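Local coordinates for protein tRNA (cytosine(72)-C(5))-methyltransferase (Pyrococcus horikoshii, PDB 5ZVE) that methylates the C5 position of cytosine 72 in several tRNAs, using S-adenosyl-L-methionine as the methyl donor, at residues 36-45 with 176-187. Sequence-based numbering, arbitrary orientation.
Sequences YYIRVNTLKI and KGYFYPQGLPSM
Tyr37 lays one ring face on Leu184, whose CB sits 3.9 Å from the centroid of the Tyr37 ring. Met187 CE reaches Tyr37 CD2 at 3.6 Å. On the backbone, Gln182 N gives Tyr37 O a weak hydrogen bond. Ile38 CD1 packs against Phe179 CD1, and CG2 of Ile38 lies near Pro181. Arg39 and Tyr180 form an antiparallel hydrogen-bonded pair: Arg39 N gives to Tyr180 O, and Tyr180 N gives back to Arg39 O. Arg39 runs out straight from its backbone (chi1 -175°) and then turns at chi3 (78°). This brings Arg39 NH1 to Gln182 OE1, 2.8 Å away and in the guanidinium plane, though above the plane of the amide. Tyr180 CB lies over one guanidinium face, toward its rim. Thr213 and Gln217 of helix 210-218 bind NH2 and NE, so all three guanidinium nitrogens are held. Asn41 N bonds to Tyr178 O, and Asn41 ND2 to Gly177 O at 2.8 Å; ND2 also bonds to Leu245 O. Asn41 OD1 accepts from Leu43 N in an Asx turn. Lys44 NZ reaches Lys176 O directly and through a water. Ile45 CD1 stands over the centre of the Tyr178 ring, with Lys176 CB over the opposite face. Strand 179-181 is an outermost strand of the antiparallel sheet, paired with strand 35-40 of the ferredoxin-like domain. It leads into helix 184-193, and Tyr180 lies against Gly210 of the S-adenosyl-L-methionine-binding loop of this RsmB/NOP methyltransferase.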
ATOM      1  N   TYR A  36      -7.784  -8.937   0.305  1.00 21.14           N
ATOM      2  CA  TYR A  36      -6.359  -8.789   0.574  1.00 23.67           C
ATOM      3  C   TYR A  36      -5.549  -9.498  -0.502  1.00 23.33           C
ATOM      4  O   TYR A  36      -5.515 -10.735  -0.557  1.00 21.56           O
ATOM      5  CB  TYR A  36      -6.017  -9.338   1.960  1.00 18.24           C
ATOM      6  CG  TYR A  36      -4.590  -9.092   2.385  1.00 24.23           C
ATOM      7  CD1 TYR A  36      -4.111  -7.797   2.558  1.00 24.79           C
ATOM      8  CD2 TYR A  36      -3.722 -10.148   2.616  1.00 27.05           C
ATOM      9  CE1 TYR A  36      -2.807  -7.566   2.952  1.00 22.40           C
ATOM     10  CE2 TYR A  36      -2.414  -9.925   3.007  1.00 26.75           C
ATOM     11  CZ  TYR A  36      -1.963  -8.634   3.173  1.00 24.92           C
ATOM     12  OH  TYR A  36      -0.664  -8.413   3.563  1.00 38.70           O
ATOM     13  N   TYR A  37      -4.900  -8.708  -1.355  1.00 20.34           N
ATOM     14  CA  TYR A  37      -4.250  -9.232  -2.557  1.00 20.95           C
ATOM     15  C   TYR A  37      -2.766  -9.538  -2.351  1.00 22.06           C
ATOM     16  O   TYR A  37      -2.084  -8.904  -1.545  1.00 20.64           O
ATOM     17  CB  TYR A  37      -4.401  -8.243  -3.716  1.00 15.59           C
ATOM     18  CG  TYR A  37      -5.663  -8.410  -4.535  1.00 18.04           C
ATOM     19  CD1 TYR A  37      -6.844  -7.772  -4.172  1.00 18.84           C
ATOM     20  CD2 TYR A  37      -5.672  -9.201  -5.676  1.00 17.52           C
ATOM     21  CE1 TYR A  37      -8.000  -7.923  -4.922  1.00 19.40           C
ATOM     22  CE2 TYR A  37      -6.824  -9.358  -6.433  1.00 18.40           C
ATOM     23  CZ  TYR A  37      -7.982  -8.716  -6.053  1.00 18.83           C
ATOM     24  OH  TYR A  37      -9.123  -8.872  -6.803  1.00 19.02           O
ATOM     25  N   ILE A  38      -2.279 -10.530  -3.085  1.00 19.05           N
ATOM     26  CA  ILE A  38      -0.856 -10.816  -3.161  1.00 19.01           C
ATOM     27  C   ILE A  38      -0.476 -10.997  -4.619  1.00 22.58           C
ATOM     28  O   ILE A  38      -1.323 -11.340  -5.446  1.00 20.05           O
ATOM     29  CB  ILE A  38      -0.470 -12.080  -2.378  1.00 19.88           C
ATOM     30  CG1 ILE A  38      -1.131 -13.316  -3.009  1.00 20.48           C
ATOM     31  CG2 ILE A  38      -0.852 -11.937  -0.915  1.00 17.39           C
ATOM     32  CD1 ILE A  38      -0.775 -14.624  -2.340  1.00 19.64           C
ATOM     33  N   ARG A  39       0.789 -10.764  -4.945  1.00 24.88           N
ATOM     34  CA  ARG A  39       1.241 -11.022  -6.302  1.00 27.34           C
ATOM     35  C   ARG A  39       1.952 -12.359  -6.387  1.00 22.09           C
ATOM     36  O   ARG A  39       2.873 -12.628  -5.627  1.00 24.87           O
ATOM     37  CB  ARG A  39       2.167  -9.910  -6.802  1.00 25.46           C
ATOM     38  CG  ARG A  39       2.568 -10.085  -8.265  1.00 23.94           C
ATOM     39  CD  ARG A  39       3.516  -9.004  -8.754  1.00 21.55           C
ATOM     40  NE  ARG A  39       4.895  -9.213  -8.315  1.00 23.56           N
ATOM     41  CZ  ARG A  39       5.559  -8.414  -7.485  1.00 25.03           C
ATOM     42  NH1 ARG A  39       4.980  -7.323  -7.001  1.00 24.12           N
ATOM     43  NH2 ARG A  39       6.810  -8.702  -7.150  1.00 23.67           N
ATOM     44  N   VAL A  40       1.514 -13.201  -7.311  1.00 24.67           N
ATOM     45  CA  VAL A  40       2.230 -14.435  -7.592  1.00 27.90           C
ATOM     46  C   VAL A  40       3.539 -14.111  -8.295  1.00 25.36           C
ATOM     47  O   VAL A  40       3.541 -13.478  -9.350  1.00 21.76           O
ATOM     48  CB  VAL A  40       1.405 -15.394  -8.473  1.00 25.05           C
ATOM     49  CG1 VAL A  40       2.162 -16.687  -8.691  1.00 22.20           C
ATOM     50  CG2 VAL A  40       0.044 -15.649  -7.852  1.00 15.97           C
ATOM     51  N   ASN A  41       4.650 -14.542  -7.711  1.00 25.85           N
ATOM     52  CA  ASN A  41       5.946 -14.332  -8.335  1.00 23.78           C
ATOM     53  C   ASN A  41       6.188 -15.380  -9.407  1.00 27.34           C
ATOM     54  O   ASN A  41       6.771 -16.430  -9.146  1.00 24.51           O
ATOM     55  CB  ASN A  41       7.070 -14.363  -7.298  1.00 25.17           C
ATOM     56  CG  ASN A  41       8.437 -14.146  -7.918  1.00 26.10           C
ATOM     57  OD1 ASN A  41       8.546 -13.701  -9.057  1.00 24.80           O
ATOM     58  ND2 ASN A  41       9.486 -14.455  -7.168  1.00 31.04           N
ATOM     59  N   THR A  42       5.745 -15.077 -10.622  1.00 28.32           N
ATOM     60  CA  THR A  42       5.880 -15.992 -11.745  1.00 23.13           C
ATOM     61  C   THR A  42       7.332 -16.255 -12.158  1.00 27.64           C
ATOM     62  O   THR A  42       7.585 -17.033 -13.072  1.00 31.14           O
ATOM     63  CB  THR A  42       5.107 -15.467 -12.960  1.00 29.33           C
ATOM     64  OG1 THR A  42       5.491 -14.108 -13.216  1.00 29.40           O
ATOM     65  CG2 THR A  42       3.611 -15.519 -12.694  1.00 26.06           C
ATOM     66  N   LEU A  43       8.282 -15.612 -11.489  1.00 30.55           N
ATOM     67  CA  LEU A  43       9.689 -15.933 -11.688  1.00 29.58           C
ATOM     68  C   LEU A  43      10.027 -17.270 -11.048  1.00 30.12           C
ATOM     69  O   LEU A  43      10.954 -17.955 -11.479  1.00 31.67           O
ATOM     70  CB  LEU A  43      10.595 -14.841 -11.111  1.00 24.87           C
ATOM     71  CG  LEU A  43      10.660 -13.491 -11.824  1.00 24.76           C
ATOM     72  CD1 LEU A  43      11.670 -12.602 -11.132  1.00 29.04           C
ATOM     73  CD2 LEU A  43      11.033 -13.672 -13.287  1.00 31.91           C
ATOM     74  N   LYS A  44       9.268 -17.637 -10.019  1.00 30.51           N
ATOM     75  CA  LYS A  44       9.557 -18.839  -9.240  1.00 30.55           C
ATOM     76  C   LYS A  44       8.460 -19.898  -9.265  1.00 29.35           C
ATOM     77  O   LYS A  44       8.729 -21.078  -9.049  1.00 26.85           O
ATOM     78  CB  LYS A  44       9.836 -18.461  -7.788  1.00 29.30           C
ATOM     79  CG  LYS A  44      11.070 -17.613  -7.601  1.00 30.06           C
ATOM     80  CD  LYS A  44      11.590 -17.761  -6.190  1.00 32.92           C
ATOM     81  CE  LYS A  44      13.085 -17.551  -6.143  1.00 34.55           C
ATOM     82  NZ  LYS A  44      13.671 -18.235  -4.963  1.00 40.43           N
ATOM     83  N   ILE A  45       7.225 -19.484  -9.511  1.00 26.60           N
ATOM     84  CA  ILE A  45       6.103 -20.401  -9.398  1.00 21.85           C
ATOM     85  C   ILE A  45       4.936 -19.896 -10.235  1.00 25.74           C
ATOM     86  O   ILE A  45       4.847 -18.704 -10.522  1.00 25.66           O
ATOM     87  CB  ILE A  45       5.679 -20.567  -7.907  1.00 25.48           C
ATOM     88  CG1 ILE A  45       4.773 -21.787  -7.710  1.00 25.77           C
ATOM     89  CG2 ILE A  45       5.030 -19.288  -7.373  1.00 23.44           C
ATOM     90  CD1 ILE A  45       4.504 -22.115  -6.254  1.00 24.04           C
ATOM     91  N   LYS A 176      10.337 -18.636   0.431  1.00 27.85           N
ATOM     92  CA  LYS A 176      10.880 -19.155  -0.818  1.00 30.11           C
ATOM     93  C   LYS A 176      10.646 -18.189  -1.984  1.00 35.13           C
ATOM     94  O   LYS A 176      11.008 -18.485  -3.122  1.00 36.66           O
ATOM     95  CB  LYS A 176      10.281 -20.534  -1.127  1.00 37.40           C
ATOM     96  CG  LYS A 176      10.547 -21.564  -0.031  1.00 34.56           C
ATOM     97  CD  LYS A 176      10.595 -22.986  -0.562  1.00 43.90           C
ATOM     98  CE  LYS A 176       9.334 -23.761  -0.213  1.00 48.61           C
ATOM     99  NZ  LYS A 176       9.320 -25.123  -0.833  1.00 57.27           N
ATOM    100  N   GLY A 177      10.037 -17.041  -1.699  1.00 31.35           N
ATOM    101  CA  GLY A 177       9.868 -15.999  -2.697  1.00 28.19           C
ATOM    102  C   GLY A 177       8.758 -16.270  -3.697  1.00 30.23           C
ATOM    103  O   GLY A 177       8.798 -15.778  -4.827  1.00 28.62           O
ATOM    104  N   TYR A 178       7.758 -17.042  -3.284  1.00 30.35           N
ATOM    105  CA  TYR A 178       6.675 -17.440  -4.180  1.00 29.52           C
ATOM    106  C   TYR A 178       5.681 -16.314  -4.450  1.00 26.33           C
ATOM    107  O   TYR A 178       4.957 -16.348  -5.444  1.00 23.00           O
ATOM    108  CB  TYR A 178       5.928 -18.646  -3.609  1.00 29.73           C
ATOM    109  CG  TYR A 178       6.681 -19.955  -3.702  1.00 30.89           C
ATOM    110  CD1 TYR A 178       7.786 -20.087  -4.534  1.00 33.66           C
ATOM    111  CD2 TYR A 178       6.276 -21.063  -2.968  1.00 32.64           C
ATOM    112  CE1 TYR A 178       8.473 -21.286  -4.626  1.00 34.34           C
ATOM    113  CE2 TYR A 178       6.954 -22.265  -3.054  1.00 36.54           C
ATOM    114  CZ  TYR A 178       8.050 -22.371  -3.884  1.00 36.73           C
ATOM    115  OH  TYR A 178       8.730 -23.564  -3.970  1.00 43.64           O
ATOM    116  N   PHE A 179       5.639 -15.320  -3.569  1.00 24.75           N
ATOM    117  CA  PHE A 179       4.687 -14.226  -3.730  1.00 26.43           C
ATOM    118  C   PHE A 179       5.114 -12.955  -3.008  1.00 25.17           C
ATOM    119  O   PHE A 179       6.035 -12.958  -2.190  1.00 24.77           O
ATOM    120  CB  PHE A 179       3.289 -14.646  -3.247  1.00 21.34           C
ATOM    121  CG  PHE A 179       3.194 -14.865  -1.764  1.00 24.06           C
ATOM    122  CD1 PHE A 179       2.885 -13.816  -0.906  1.00 25.24           C
ATOM    123  CD2 PHE A 179       3.401 -16.124  -1.224  1.00 22.19           C
ATOM    124  CE1 PHE A 179       2.798 -14.019   0.463  1.00 25.13           C
ATOM    125  CE2 PHE A 179       3.311 -16.332   0.143  1.00 23.98           C
ATOM    126  CZ  PHE A 179       3.010 -15.277   0.985  1.00 25.25           C
ATOM    127  N   TYR A 180       4.424 -11.865  -3.326  1.00 26.35           N
ATOM    128  CA  TYR A 180       4.695 -10.570  -2.719  1.00 22.89           C
ATOM    129  C   TYR A 180       3.378  -9.853  -2.449  1.00 21.82           C
ATOM    130  O   TYR A 180       2.642  -9.527  -3.385  1.00 23.31           O
ATOM    131  CB  TYR A 180       5.597  -9.732  -3.626  1.00 21.86           C
ATOM    132  CG  TYR A 180       6.029  -8.421  -3.020  1.00 25.47           C
ATOM    133  CD1 TYR A 180       7.161  -8.349  -2.221  1.00 23.69           C
ATOM    134  CD2 TYR A 180       5.305  -7.257  -3.242  1.00 21.91           C
ATOM    135  CE1 TYR A 180       7.560  -7.154  -1.659  1.00 30.50           C
ATOM    136  CE2 TYR A 180       5.694  -6.065  -2.687  1.00 25.76           C
ATOM    137  CZ  TYR A 180       6.824  -6.015  -1.896  1.00 29.46           C
ATOM    138  OH  TYR A 180       7.219  -4.822  -1.340  1.00 29.53           O
ATOM    139  N   PRO A 181       3.062  -9.628  -1.167  1.00 21.27           N
ATOM    140  CA  PRO A 181       1.819  -8.937  -0.808  1.00 22.99           C
ATOM    141  C   PRO A 181       1.794  -7.529  -1.404  1.00 23.58           C
ATOM    142  O   PRO A 181       2.741  -6.771  -1.226  1.00 21.80           O
ATOM    143  CB  PRO A 181       1.848  -8.906   0.727  1.00 28.08           C
ATOM    144  CG  PRO A 181       3.249  -9.244   1.115  1.00 31.46           C
ATOM    145  CD  PRO A 181       3.823 -10.071   0.011  1.00 26.64           C
ATOM    146  N   GLN A 182       0.722  -7.209  -2.121  1.00 24.63           N
ATOM    147  CA  GLN A 182       0.645  -5.998  -2.924  1.00 21.96           C
ATOM    148  C   GLN A 182      -0.805  -5.763  -3.330  1.00 23.39           C
ATOM    149  O   GLN A 182      -1.503  -6.706  -3.698  1.00 25.44           O
ATOM    150  CB  GLN A 182       1.540  -6.120  -4.161  1.00 25.34           C
ATOM    151  CG  GLN A 182       1.677  -4.845  -4.974  1.00 24.03           C
ATOM    152  CD  GLN A 182       2.568  -5.017  -6.194  1.00 25.63           C
ATOM    153  OE1 GLN A 182       2.540  -6.052  -6.865  1.00 27.54           O
ATOM    154  NE2 GLN A 182       3.369  -3.999  -6.484  1.00 25.57           N
ATOM    155  N   GLY A 183      -1.261  -4.518  -3.263  1.00 20.77           N
ATOM    156  CA  GLY A 183      -2.647  -4.211  -3.566  1.00 19.15           C
ATOM    157  C   GLY A 183      -2.979  -4.354  -5.040  1.00 22.45           C
ATOM    158  O   GLY A 183      -2.092  -4.281  -5.892  1.00 23.00           O
ATOM    159  N   LEU A 184      -4.259  -4.569  -5.337  1.00 20.01           N
ATOM    160  CA  LEU A 184      -4.727  -4.679  -6.716  1.00 23.15           C
ATOM    161  C   LEU A 184      -4.363  -3.426  -7.539  1.00 22.06           C
ATOM    162  O   LEU A 184      -3.778  -3.558  -8.611  1.00 20.11           O
ATOM    163  CB  LEU A 184      -6.242  -4.953  -6.749  1.00 23.63           C
ATOM    164  CG  LEU A 184      -7.028  -4.890  -8.064  1.00 24.36           C
ATOM    165  CD1 LEU A 184      -6.400  -5.755  -9.111  1.00 28.69           C
ATOM    166  CD2 LEU A 184      -8.470  -5.319  -7.865  1.00 22.74           C
ATOM    167  N   PRO A 185      -4.691  -2.211  -7.045  1.00 23.31           N
ATOM    168  CA  PRO A 185      -4.303  -1.041  -7.845  1.00 20.86           C
ATOM    169  C   PRO A 185      -2.798  -0.962  -8.143  1.00 21.98           C
ATOM    170  O   PRO A 185      -2.423  -0.612  -9.264  1.00 18.45           O
ATOM    171  CB  PRO A 185      -4.748   0.147  -6.983  1.00 23.44           C
ATOM    172  CG  PRO A 185      -5.122  -0.414  -5.660  1.00 24.77           C
ATOM    173  CD  PRO A 185      -5.497  -1.823  -5.873  1.00 19.33           C
ATOM    174  N   SER A 186      -1.955  -1.308  -7.174  1.00 20.81           N
ATOM    175  CA  SER A 186      -0.510  -1.280  -7.397  1.00 19.22           C
ATOM    176  C   SER A 186      -0.076  -2.263  -8.485  1.00 24.72           C
ATOM    177  O   SER A 186       0.829  -1.969  -9.267  1.00 23.68           O
ATOM    178  CB  SER A 186       0.238  -1.577  -6.101  1.00 22.49           C
ATOM    179  OG  SER A 186       0.177  -0.473  -5.219  1.00 21.51           O
ATOM    180  N   MET A 187      -0.728  -3.424  -8.536  1.00 20.61           N
ATOM    181  CA  MET A 187      -0.436  -4.419  -9.559  1.00 18.11           C
ATOM    182  C   MET A 187      -0.879  -3.961 -10.948  1.00 22.33           C
ATOM    183  O   MET A 187      -0.172  -4.163 -11.933  1.00 24.18           O
ATOM    184  CB  MET A 187      -1.105  -5.739  -9.208  1.00 25.47           C
ATOM    185  CG  MET A 187      -0.433  -6.488  -8.083  1.00 24.23           C
ATOM    186  SD  MET A 187      -1.053  -8.177  -7.993  1.00 30.27           S
ATOM    187  CE  MET A 187      -2.527  -7.951  -7.001  1.00 27.36           C
TER
HETATM  188  O   HOH W   1      12.856 -20.288  -3.570  1.00 40.18           O